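Local coordinates for gram-negative insecticidal protein (Chromobacterium piscinae, PDB 6FBM) that is toxic to insects, probably by forming pores in target-cell membranes through its MACPF domain, with a beta-tripod part that may serve in target recognition, at residues A[227-231]-A[232-236]; A[213-216]-A[217-221]; A[456-460]-A[461-465]; A[499-502]-A[503-507]. One frame throughout, in Å; residues are numbered along the deposited sequence.

Two pairs of neighbouring contacts mark the two halves of the chain. Contact 2 (213-221) and contact 1 (227-236) come first, at the start and end of helix 220-230 in the MAC/Perforin domain; their centres lie about 17 Å apart, and contact 1 leads on into strand 232-239 of the large antiparallel sheet. Contact 3 (456-465) and contact 4 (499-507) follow within the Vps62-related, beta-rich region, about 23 Å apart between centres. Contacts 1 and 3 are about 52 Å apart between centres, in keeping with an elongated molecule in which the probable pore-forming module and the beta-rich region, probably the beta-tripod, are set apart. All four are turns or helix-strand junctions closed locally.

Contact 1: residues A[227-231]-A[232-236]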
loop_
_atom_site.group_PDB
_atom_site.type_symbol
_atom_site.label_atom_id
_atom_site.label_comp_id
_atom_site.label_asym_id
_atom_site.label_seq_id
_atom_site.Cartn_x
_atom_site.Cartn_y
_atom_site.Cartn_z
ATOM N N SER A 227 -0.100 -31.201 32.955
ATOM C CA SER A 227 -0.402 -31.006 34.365
ATOM C C SER A 227 -0.223 -29.537 34.792
ATOM O O SER A 227 -1.061 -28.960 35.487
ATOM C CB SER A 227 0.503 -31.908 35.193
ATOM O OG SER A 227 0.016 -32.012 36.501
ATOM N N PHE A 228 0.886 -28.946 34.357
ATOM C CA PHE A 228 1.189 -27.523 34.592
ATOM C C PHE A 228 0.092 -26.620 34.036
ATOM O O PHE A 228 -0.470 -25.784 34.741
ATOM C CB PHE A 228 2.577 -27.182 34.003
ATOM C CG PHE A 228 2.893 -25.722 33.940
ATOM C CD1 PHE A 228 3.337 -25.034 35.055
ATOM C CD2 PHE A 228 2.775 -25.030 32.741
ATOM C CE1 PHE A 228 3.642 -23.667 34.969
ATOM C CE2 PHE A 228 3.082 -23.685 32.647
ATOM C CZ PHE A 228 3.507 -23.000 33.763
ATOM N N ARG A 229 -0.225 -26.826 32.771
ATOM C CA ARG A 229 -1.196 -25.995 32.094
ATOM C C ARG A 229 -2.601 -26.079 32.678
ATOM O O ARG A 229 -3.228 -25.049 32.914
ATOM C CB ARG A 229 -1.224 -26.318 30.595
ATOM C CG ARG A 229 0.038 -25.894 29.865
ATOM C CD ARG A 229 -0.067 -26.097 28.361
ATOM N NE ARG A 229 1.212 -25.811 27.730
ATOM C CZ ARG A 229 1.477 -25.980 26.436
ATOM N NH1 ARG A 229 0.535 -26.426 25.601
ATOM N NH2 ARG A 229 2.703 -25.724 25.976
ATOM N N SER A 230 -3.095 -27.289 32.900
ATOM C CA SER A 230 -4.462 -27.467 33.403
ATOM C C SER A 230 -4.617 -27.170 34.910
ATOM O O SER A 230 -5.741 -26.953 35.369
ATOM C CB SER A 230 -5.063 -28.832 32.997
ATOM O OG SER A 230 -4.207 -29.870 33.326
ATOM N N ASN A 231 -3.510 -27.117 35.655
ATOM C CA ASN A 231 -3.530 -26.638 37.055
ATOM C C ASN A 231 -2.849 -25.283 37.284
ATOM O O ASN A 231 -2.479 -24.964 38.424
ATOM C CB ASN A 231 -2.924 -27.691 37.981
ATOM C CG ASN A 231 -3.664 -29.009 37.921
ATOM O OD1 ASN A 231 -3.084 -30.049 37.565
ATOM N ND2 ASN A 231 -4.953 -28.971 38.227
ATOM N N SER A 232 -2.689 -24.482 36.225
ATOM C CA SER A 232 -2.237 -23.081 36.374
ATOM C C SER A 232 -3.125 -22.115 35.616
ATOM O O SER A 232 -3.715 -22.446 34.604
ATOM C CB SER A 232 -0.787 -22.886 35.894
ATOM O OG SER A 232 0.089 -23.834 36.463
ATOM N N THR A 233 -3.195 -20.898 36.135
ATOM C CA THR A 233 -3.623 -19.737 35.354
ATOM C C THR A 233 -2.378 -19.161 34.643
ATOM O O THR A 233 -1.393 -18.747 35.283
ATOM C CB THR A 233 -4.261 -18.669 36.252
ATOM O OG1 THR A 233 -5.248 -19.274 37.097
ATOM C CG2 THR A 233 -4.913 -17.589 35.402
ATOM N N ILE A 234 -2.456 -19.133 33.311
ATOM C CA ILE A 234 -1.333 -18.811 32.453
ATOM C C ILE A 234 -1.692 -17.599 31.587
ATOM O O ILE A 234 -2.756 -17.547 30.982
ATOM C CB ILE A 234 -0.946 -20.037 31.592
ATOM C CG1 ILE A 234 -0.443 -21.145 32.509
ATOM C CG2 ILE A 234 0.189 -19.693 30.610
ATOM C CD1 ILE A 234 -0.035 -22.429 31.796
ATOM N N ARG A 235 -0.780 -16.632 31.540
ATOM C CA ARG A 235 -0.888 -15.488 30.634
ATOM C C ARG A 235 0.383 -15.333 29.817
ATOM O O ARG A 235 1.477 -15.745 30.246
ATOM C CB ARG A 235 -1.164 -14.218 31.431
ATOM C CG ARG A 235 -2.570 -14.173 31.993
ATOM C CD ARG A 235 -2.744 -13.063 32.985
ATOM N NE ARG A 235 -4.115 -12.924 33.471
ATOM C CZ ARG A 235 -4.543 -11.945 34.284
ATOM N NH1 ARG A 235 -3.696 -11.028 34.751
ATOM N NH2 ARG A 235 -5.819 -11.901 34.671
ATOM N N LEU A 236 0.212 -14.770 28.626
ATOM C CA LEU A 236 1.314 -14.409 27.751
ATOM C C LEU A 236 1.209 -12.909 27.435
ATOM O O LEU A 236 0.236 -12.484 26.830
ATOM C CB LEU A 236 1.251 -15.224 26.469
ATOM C CG LEU A 236 2.445 -15.063 25.537
ATOM C CD1 LEU A 236 3.738 -15.483 26.204
ATOM C CD2 LEU A 236 2.207 -15.916 24.304
#
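Phe228, in the last turn of helix 220-230, lays its ring against two residues of the strand that starts straight after the helix, Ser232 and Ile234. From CB the side chain leaves with CG anti to the backbone N (chi1 169°), which swings the ring beside its own carbonyl and brings it over to the strand. Along one side of the ring, CD1 lies 3.7 Å from Ser232 OG, and CE1 follows at almost the same separation, so the hydroxyl sits over a face. Along the other, CE2 makes the close apolar contact, 3.5 Å from Ile234 CD1, with CD2 and the tip atom CZ a little farther from the same methyl. That methyl approaches obliquely and also rests on Arg229, where CA is 3.8 Å from Ile234 CD1.

The Ser232 hydroxyl does more than cover the ring. It donates to Phe228 O at 2.7 Å from OG, with a C=O...OG angle of 141° and a tilt of 28° from the carbonyl plane. Ser232 N adds a weak bond to Arg229 O (3.4 Å), so two carbonyls of the last helical turn are engaged by one residue. The same OG is hydrogen-bonded to Ser187 OG of the adjacent strand 179-187, while the Phe228 ring also packs on Tyr183 there and on Ala202 of helix 198-209. Such a sharp return from helix to strand fits the MACPF fold, in which helical clusters are inserted between strands of the central sheet; in related pore formers these clusters unfurl into membrane-crossing hairpins.

Contact 2: residues A[213-216]-A[217-221]; sequences IKIE and HGSEM
Apolar contact joins Ile215 and Ile213 to Met221 in the first turn of helix 220-230. The thioether chain of Met221 runs out and then bends at its last torsion (chi3 57°), which turns the CE methyl onto the flank of Ile215, 3.6 Å from its CG1. Ile215 CG2 and CD1 also lie near this methyl, so the isoleucine meets it with much of its branched side chain as the two cross obliquely. Ile213 instead comes tip to tip, its CD1 4.0 Å from Met221 CE. Behind them, Met204 of helix 198-209 touches both Ile213 and Met221.

Hydrogen bonds draw the backbone round. Glu216 O is gripped twice by one residue: Ser219 OG donates to it at 2.7 Å, in the carbonyl plane, whereas Ser219 N, 3.1 Å from Glu216 O, reaches it from 38° above that plane. These bonds close a type II beta turn from Glu216 to Ser219, with Gly218 in the positive-phi position. The turn runs directly into the helix, for which Ser219 is the N-cap: its OG also accepts from the backbone N of Glu222. The hydroxyl is thereby tied at once to the turn and to the helix start, and it lies 3.4 Å from Ile215 CG2.

Charge and water operate on the exposed flank. Lys214 NZ forms a salt bridge with Glu216 OE2 at 2.7 Å, meeting the carboxylate oxygen from above its plane. The other oxygen, OE1, accepts from a water that in turn accepts from His217 N, 2.8 Å away, so the folded glutamate chain is linked to the backbone of the turn.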
loop_
_atom_site.group_PDB
_atom_site.type_symbol
_atom_site.label_atom_id
_atom_site.label_comp_id
_atom_site.label_asym_id
_atom_site.label_seq_id
_atom_site.Cartn_x
_atom_site.Cartn_y
_atom_site.Cartn_z
ATOM N N ILE A 213 10.919 -26.256 21.352
ATOM C CA ILE A 213 10.928 -27.713 21.416
ATOM C C ILE A 213 9.628 -28.239 20.833
ATOM O O ILE A 213 8.626 -27.547 20.794
ATOM C CB ILE A 213 11.178 -28.247 22.839
ATOM C CG1 ILE A 213 10.027 -27.881 23.793
ATOM C CG2 ILE A 213 12.494 -27.710 23.384
ATOM C CD1 ILE A 213 10.241 -28.379 25.193
ATOM N N LYS A 214 9.680 -29.479 20.359
ATOM C CA LYS A 214 8.461 -30.273 20.187
ATOM C C LYS A 214 8.490 -31.326 21.267
ATOM O O LYS A 214 9.538 -31.900 21.533
ATOM C CB LYS A 214 8.333 -30.914 18.798
ATOM C CG LYS A 214 6.948 -31.548 18.542
ATOM C CD LYS A 214 6.949 -33.086 18.488
ATOM C CE LYS A 214 7.223 -33.655 17.113
ATOM N NZ LYS A 214 7.179 -35.151 17.103
ATOM N N ILE A 215 7.340 -31.532 21.901
ATOM C CA ILE A 215 7.204 -32.528 22.950
ATOM C C ILE A 215 6.537 -33.720 22.289
ATOM O O ILE A 215 5.533 -33.563 21.599
ATOM C CB ILE A 215 6.323 -32.014 24.092
ATOM C CG1 ILE A 215 6.919 -30.734 24.651
ATOM C CG2 ILE A 215 6.159 -33.075 25.173
ATOM C CD1 ILE A 215 6.278 -30.243 25.946
ATOM N N GLU A 216 7.106 -34.902 22.529
ATOM C CA GLU A 216 6.604 -36.147 21.941
ATOM C C GLU A 216 5.338 -36.547 22.638
ATOM O O GLU A 216 5.288 -36.551 23.865
ATOM C CB GLU A 216 7.626 -37.282 22.047
ATOM C CG GLU A 216 8.784 -37.189 21.041
ATOM C CD GLU A 216 8.363 -37.439 19.595
ATOM O OE1 GLU A 216 7.624 -38.396 19.377
ATOM O OE2 GLU A 216 8.761 -36.680 18.685
ATOM N N HIS A 217 4.296 -36.857 21.863
ATOM C CA HIS A 217 3.023 -37.339 22.413
ATOM C C HIS A 217 3.304 -38.591 23.260
ATOM O O HIS A 217 4.198 -39.393 22.941
ATOM C CB HIS A 217 2.049 -37.636 21.279
ATOM C CG HIS A 217 0.632 -37.733 21.727
ATOM N ND1 HIS A 217 -0.079 -36.643 22.189
ATOM C CD2 HIS A 217 -0.204 -38.798 21.821
ATOM C CE1 HIS A 217 -1.298 -37.032 22.537
ATOM N NE2 HIS A 217 -1.399 -38.335 22.326
ATOM N N GLY A 218 2.582 -38.725 24.364
ATOM C CA GLY A 218 2.822 -39.809 25.306
ATOM C C GLY A 218 4.108 -39.759 26.124
ATOM O O GLY A 218 4.415 -40.704 26.811
ATOM N N SER A 219 4.845 -38.661 26.093
ATOM C CA SER A 219 6.088 -38.579 26.872
ATOM C C SER A 219 5.826 -38.191 28.327
ATOM O O SER A 219 4.735 -37.743 28.701
ATOM C CB SER A 219 7.037 -37.549 26.261
ATOM O OG SER A 219 6.456 -36.250 26.292
ATOM N N GLU A 220 6.861 -38.354 29.135
ATOM C CA GLU A 220 6.840 -37.864 30.497
ATOM C C GLU A 220 6.736 -36.340 30.493
ATOM O O GLU A 220 5.958 -35.775 31.254
ATOM C CB GLU A 220 8.093 -38.346 31.253
ATOM C CG GLU A 220 8.223 -37.903 32.709
ATOM C CD GLU A 220 7.089 -38.372 33.618
ATOM O OE1 GLU A 220 6.163 -39.127 33.219
ATOM O OE2 GLU A 220 7.135 -37.966 34.800
ATOM N N MET A 221 7.490 -35.678 29.612
ATOM C CA MET A 221 7.443 -34.224 29.530
ATOM C C MET A 221 6.041 -33.737 29.164
ATOM O O MET A 221 5.590 -32.744 29.719
ATOM C CB MET A 221 8.478 -33.686 28.554
ATOM C CG MET A 221 8.749 -32.191 28.697
ATOM S SD MET A 221 10.248 -31.677 27.800
ATOM C CE MET A 221 9.835 -32.239 26.141
HETATM O O HOH W 1 4.900 -37.267 19.211
#

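Contact 3: residues A[456-460]-A[461-465]; sequences WWDKG and TGARK
Thr461 and Asp458 carry the contact, with Gly460 shaping the chain between them. Thr461 N donates to Asp458 O at 2.9 Å; the bond is nearly straight (160° at the hydrogen) and lies in the carbonyl plane, closing a type II beta turn from Asp458 to Thr461. Gly460 takes the third place in that turn, with a positive phi of 107°.

The two side chains lean over the same side of the turn and cross at a slant. In Thr461 the methyl CG2 stands between the backbone N and the carbonyl carbon, which sets it against the aspartate, 3.8 Å from Asp458 CB and 3.7 Å from Asp458 CG. Its hydroxyl, by contrast, is anti to the N (chi1 -159°) and bonds outward to Ser335 O. Ala463 CB, 3.9 Å from Asp458 OD2, adds a second methyl beside the carboxylate. The other oxygen, OD1, is gripped by Tyr489 OH and Val467 N, which hold this buried acid in place.

Asp458 OD2 also comes 3.4 Å from Lys465 O; both are acceptors, and Trp393 NE1 serves the two, though its bond to the carboxylate is weak. The turn opens the connection between antiparallel strands 450-457 and 468-473 in the beta-rich region, and the bond from Val467 N to Asp458 OD1 ties the start of that connection to the residue just before strand 468-473.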
loop_
_atom_site.group_PDB
_atom_site.type_symbol
_atom_site.label_atom_id
_atom_site.label_comp_id
_atom_site.label_asym_id
_atom_site.label_seq_id
_atom_site.Cartn_x
_atom_site.Cartn_y
_atom_site.Cartn_z
ATOM N N TRP A 456 -7.538 -45.688 74.626
ATOM C CA TRP A 456 -7.684 -47.148 74.695
ATOM C C TRP A 456 -6.345 -47.843 74.402
ATOM O O TRP A 456 -5.446 -47.244 73.820
ATOM C CB TRP A 456 -8.714 -47.578 73.670
ATOM C CG TRP A 456 -9.039 -49.035 73.573
ATOM C CD1 TRP A 456 -9.983 -49.693 74.272
ATOM C CD2 TRP A 456 -8.471 -49.994 72.671
ATOM N NE1 TRP A 456 -10.046 -51.002 73.883
ATOM C CE2 TRP A 456 -9.125 -51.214 72.896
ATOM C CE3 TRP A 456 -7.479 -49.931 71.692
ATOM C CZ2 TRP A 456 -8.820 -52.377 72.188
ATOM C CZ3 TRP A 456 -7.182 -51.101 70.977
ATOM C CH2 TRP A 456 -7.850 -52.296 71.235
ATOM N N TRP A 457 -6.213 -49.071 74.887
ATOM C CA TRP A 457 -5.151 -49.999 74.501
ATOM C C TRP A 457 -5.735 -51.403 74.500
ATOM O O TRP A 457 -6.821 -51.631 75.037
ATOM C CB TRP A 457 -3.903 -49.954 75.411
ATOM C CG TRP A 457 -4.143 -49.823 76.900
ATOM C CD1 TRP A 457 -5.206 -50.304 77.622
ATOM C CD2 TRP A 457 -3.275 -49.189 77.853
ATOM N NE1 TRP A 457 -5.074 -49.977 78.946
ATOM C CE2 TRP A 457 -3.899 -49.295 79.125
ATOM C CE3 TRP A 457 -2.032 -48.537 77.761
ATOM C CZ2 TRP A 457 -3.320 -48.774 80.290
ATOM C CZ3 TRP A 457 -1.471 -48.013 78.908
ATOM C CH2 TRP A 457 -2.117 -48.127 80.161
ATOM N N ASP A 458 -5.011 -52.340 73.902
ATOM C CA ASP A 458 -5.541 -53.676 73.678
ATOM C C ASP A 458 -5.278 -54.649 74.807
ATOM O O ASP A 458 -5.648 -55.808 74.698
ATOM C CB ASP A 458 -4.986 -54.251 72.359
ATOM C CG ASP A 458 -3.558 -54.770 72.485
ATOM O OD1 ASP A 458 -2.695 -54.000 72.931
ATOM O OD2 ASP A 458 -3.302 -55.918 72.117
ATOM N N LYS A 459 -4.631 -54.214 75.896
ATOM C CA LYS A 459 -4.195 -55.174 76.915
ATOM C C LYS A 459 -5.388 -55.931 77.520
ATOM O O LYS A 459 -6.445 -55.353 77.775
ATOM C CB LYS A 459 -3.252 -54.558 77.934
ATOM C CG LYS A 459 -3.854 -53.589 78.915
ATOM C CD LYS A 459 -2.917 -52.378 79.154
ATOM C CE LYS A 459 -1.543 -52.684 79.685
ATOM N NZ LYS A 459 -0.986 -51.482 80.429
ATOM N N GLY A 460 -5.195 -57.242 77.664
ATOM C CA GLY A 460 -6.270 -58.187 77.922
ATOM C C GLY A 460 -6.615 -59.046 76.719
ATOM O O GLY A 460 -7.057 -60.186 76.886
ATOM N N THR A 461 -6.437 -58.502 75.512
ATOM C CA THR A 461 -6.752 -59.232 74.264
ATOM C C THR A 461 -5.866 -60.479 74.067
ATOM O O THR A 461 -6.317 -61.510 73.559
ATOM C CB THR A 461 -6.699 -58.275 73.038
ATOM O OG1 THR A 461 -7.454 -58.807 71.934
ATOM C CG2 THR A 461 -5.286 -58.026 72.601
ATOM N N GLY A 462 -4.600 -60.361 74.498
ATOM C CA GLY A 462 -3.601 -61.410 74.329
ATOM C C GLY A 462 -3.077 -61.505 72.915
ATOM O O GLY A 462 -2.912 -62.597 72.393
ATOM N N ALA A 463 -2.806 -60.365 72.290
ATOM C CA ALA A 463 -2.285 -60.323 70.930
ATOM C C ALA A 463 -0.815 -60.086 71.069
ATOM O O ALA A 463 -0.403 -59.345 71.965
ATOM C CB ALA A 463 -2.927 -59.200 70.133
ATOM N N ARG A 464 -0.025 -60.697 70.180
ATOM C CA ARG A 464 1.454 -60.583 70.209
ATOM C C ARG A 464 1.852 -59.131 70.202
ATOM O O ARG A 464 2.642 -58.677 71.052
ATOM C CB ARG A 464 2.115 -61.270 69.006
ATOM C CG ARG A 464 1.649 -62.693 68.780
ATOM C CD ARG A 464 2.653 -63.573 68.095
ATOM N NE ARG A 464 2.131 -64.945 68.121
ATOM C CZ ARG A 464 1.210 -65.438 67.281
ATOM N NH1 ARG A 464 0.682 -64.687 66.304
ATOM N NH2 ARG A 464 0.816 -66.702 67.423
ATOM N N LYS A 465 1.262 -58.411 69.237
ATOM C CA LYS A 465 1.513 -56.991 69.056
ATOM C C LYS A 465 0.628 -56.220 70.003
ATOM O O LYS A 465 -0.429 -56.701 70.427
ATOM C CB LYS A 465 1.255 -56.550 67.623
ATOM C CG LYS A 465 1.947 -57.389 66.550
ATOM C CD LYS A 465 1.713 -56.842 65.185
ATOM C CE LYS A 465 1.480 -57.940 64.125
ATOM N NZ LYS A 465 1.953 -57.391 62.818
#

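Contact 4: residues A[499-502]-A[503-507]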
loop_
_atom_site.group_PDB
_atom_site.type_symbol
_atom_site.label_atom_id
_atom_site.label_comp_id
_atom_site.label_asym_id
_atom_site.label_seq_id
_atom_site.Cartn_x
_atom_site.Cartn_y
_atom_site.Cartn_z
ATOM N N GLU A 499 8.662 -39.542 67.681
ATOM C CA GLU A 499 9.504 -39.529 66.478
ATOM C C GLU A 499 8.990 -40.441 65.377
ATOM O O GLU A 499 9.053 -40.088 64.192
ATOM C CB GLU A 499 10.962 -39.937 66.798
ATOM C CG GLU A 499 11.939 -38.781 66.801
ATOM C CD GLU A 499 12.048 -38.133 65.430
ATOM O OE1 GLU A 499 12.364 -38.832 64.436
ATOM O OE2 GLU A 499 11.808 -36.910 65.366
ATOM N N ARG A 500 8.494 -41.610 65.768
ATOM C CA ARG A 500 7.946 -42.579 64.827
ATOM C C ARG A 500 6.824 -41.973 63.968
ATOM O O ARG A 500 6.690 -42.322 62.797
ATOM C CB ARG A 500 7.465 -43.831 65.582
ATOM C CG ARG A 500 6.696 -44.869 64.767
ATOM C CD ARG A 500 7.493 -45.425 63.583
ATOM N NE ARG A 500 8.360 -46.536 63.991
ATOM C CZ ARG A 500 7.933 -47.773 64.295
ATOM N NH1 ARG A 500 6.639 -48.085 64.244
ATOM N NH2 ARG A 500 8.799 -48.704 64.665
ATOM N N LEU A 501 6.056 -41.051 64.551
ATOM C CA LEU A 501 4.955 -40.378 63.862
ATOM C C LEU A 501 5.392 -39.315 62.854
ATOM O O LEU A 501 4.598 -38.894 62.030
ATOM C CB LEU A 501 4.016 -39.707 64.896
ATOM C CG LEU A 501 3.335 -40.574 65.947
ATOM C CD1 LEU A 501 2.353 -39.764 66.772
ATOM C CD2 LEU A 501 2.652 -41.792 65.316
ATOM N N ARG A 502 6.636 -38.849 62.940
ATOM C CA ARG A 502 7.123 -37.723 62.121
ATOM C C ARG A 502 7.238 -38.128 60.661
ATOM O O ARG A 502 7.789 -39.168 60.347
ATOM C CB ARG A 502 8.443 -37.179 62.658
ATOM C CG ARG A 502 8.687 -35.712 62.286
ATOM C CD ARG A 502 10.031 -35.168 62.856
ATOM N NE ARG A 502 11.181 -36.082 62.662
ATOM C CZ ARG A 502 12.147 -36.002 61.737
ATOM N NH1 ARG A 502 12.207 -34.983 60.883
ATOM N NH2 ARG A 502 13.082 -36.939 61.715
ATOM N N GLY A 503 6.672 -37.316 59.770
ATOM C CA GLY A 503 6.604 -37.633 58.344
ATOM C C GLY A 503 5.365 -38.389 57.907
ATOM O O GLY A 503 5.111 -38.490 56.720
ATOM N N SER A 504 4.589 -38.910 58.848
ATOM C CA SER A 504 3.412 -39.735 58.568
ATOM C C SER A 504 2.142 -39.149 59.187
ATOM O O SER A 504 1.153 -38.943 58.505
ATOM C CB SER A 504 3.639 -41.132 59.118
ATOM O OG SER A 504 4.559 -41.829 58.319
ATOM N N ILE A 505 2.176 -38.916 60.486
ATOM C CA ILE A 505 1.062 -38.361 61.216
ATOM C C ILE A 505 1.425 -36.963 61.628
ATOM O O ILE A 505 2.575 -36.690 61.956
ATOM C CB ILE A 505 0.723 -39.197 62.479
ATOM C CG1 ILE A 505 0.234 -40.596 62.092
ATOM C CG2 ILE A 505 -0.289 -38.486 63.379
ATOM C CD1 ILE A 505 -1.171 -40.586 61.511
ATOM N N ALA A 506 0.427 -36.085 61.631
ATOM C CA ALA A 506 0.614 -34.712 62.068
ATOM C C ALA A 506 -0.667 -34.149 62.662
ATOM O O ALA A 506 -1.699 -34.837 62.718
ATOM C CB ALA A 506 1.094 -33.861 60.916
ATOM N N CYS A 507 -0.579 -32.913 63.147
ATOM C CA CYS A 507 -1.738 -32.139 63.583
ATOM C C CYS A 507 -1.888 -30.918 62.693
ATOM O O CYS A 507 -0.902 -30.369 62.217
ATOM C CB CYS A 507 -1.570 -31.687 65.024
ATOM S SG CYS A 507 -1.274 -33.022 66.165
#
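Leu501 and Ile505 form the tight side of this junction, where the chain leaves helix 495-500. One acceptor organises it: Leu501 O takes two backbone donors. Ile505 N, 2.9 Å from Leu501 O, lies in the carbonyl plane, while Ser504 N approaches the same oxygen at 3.2 Å from 40° above that plane. The pair of bonds curls the chain back on itself and brings the two apolar residues together, with Leu501 CB 4.1 Å from Ile505 CB. Contact is made at the roots of the side chains rather than their ends; both residues are buried, and each also packs on Arg408 of strand 403-410.

The solvent side is looser and polar. The Arg502 side chain turns away from the segment that follows and bends at chi3 (46°) to carry the guanidinium back to Glu499. There Arg502 NE forms a salt bridge with Glu499 OE2 at 2.9 Å, meeting the carboxylate on its syn side, while OE1 lies in plane at the guanidinium edge and receives weak bonds from NE and NH2. Gly503 makes the exposed bend, with a positive phi of 90°.

Beyond the bend, Ser504 and Ala506 bond through their backbones to Ala417, and the chain enters strand 506-508, which pairs antiparallel with strand 445-447.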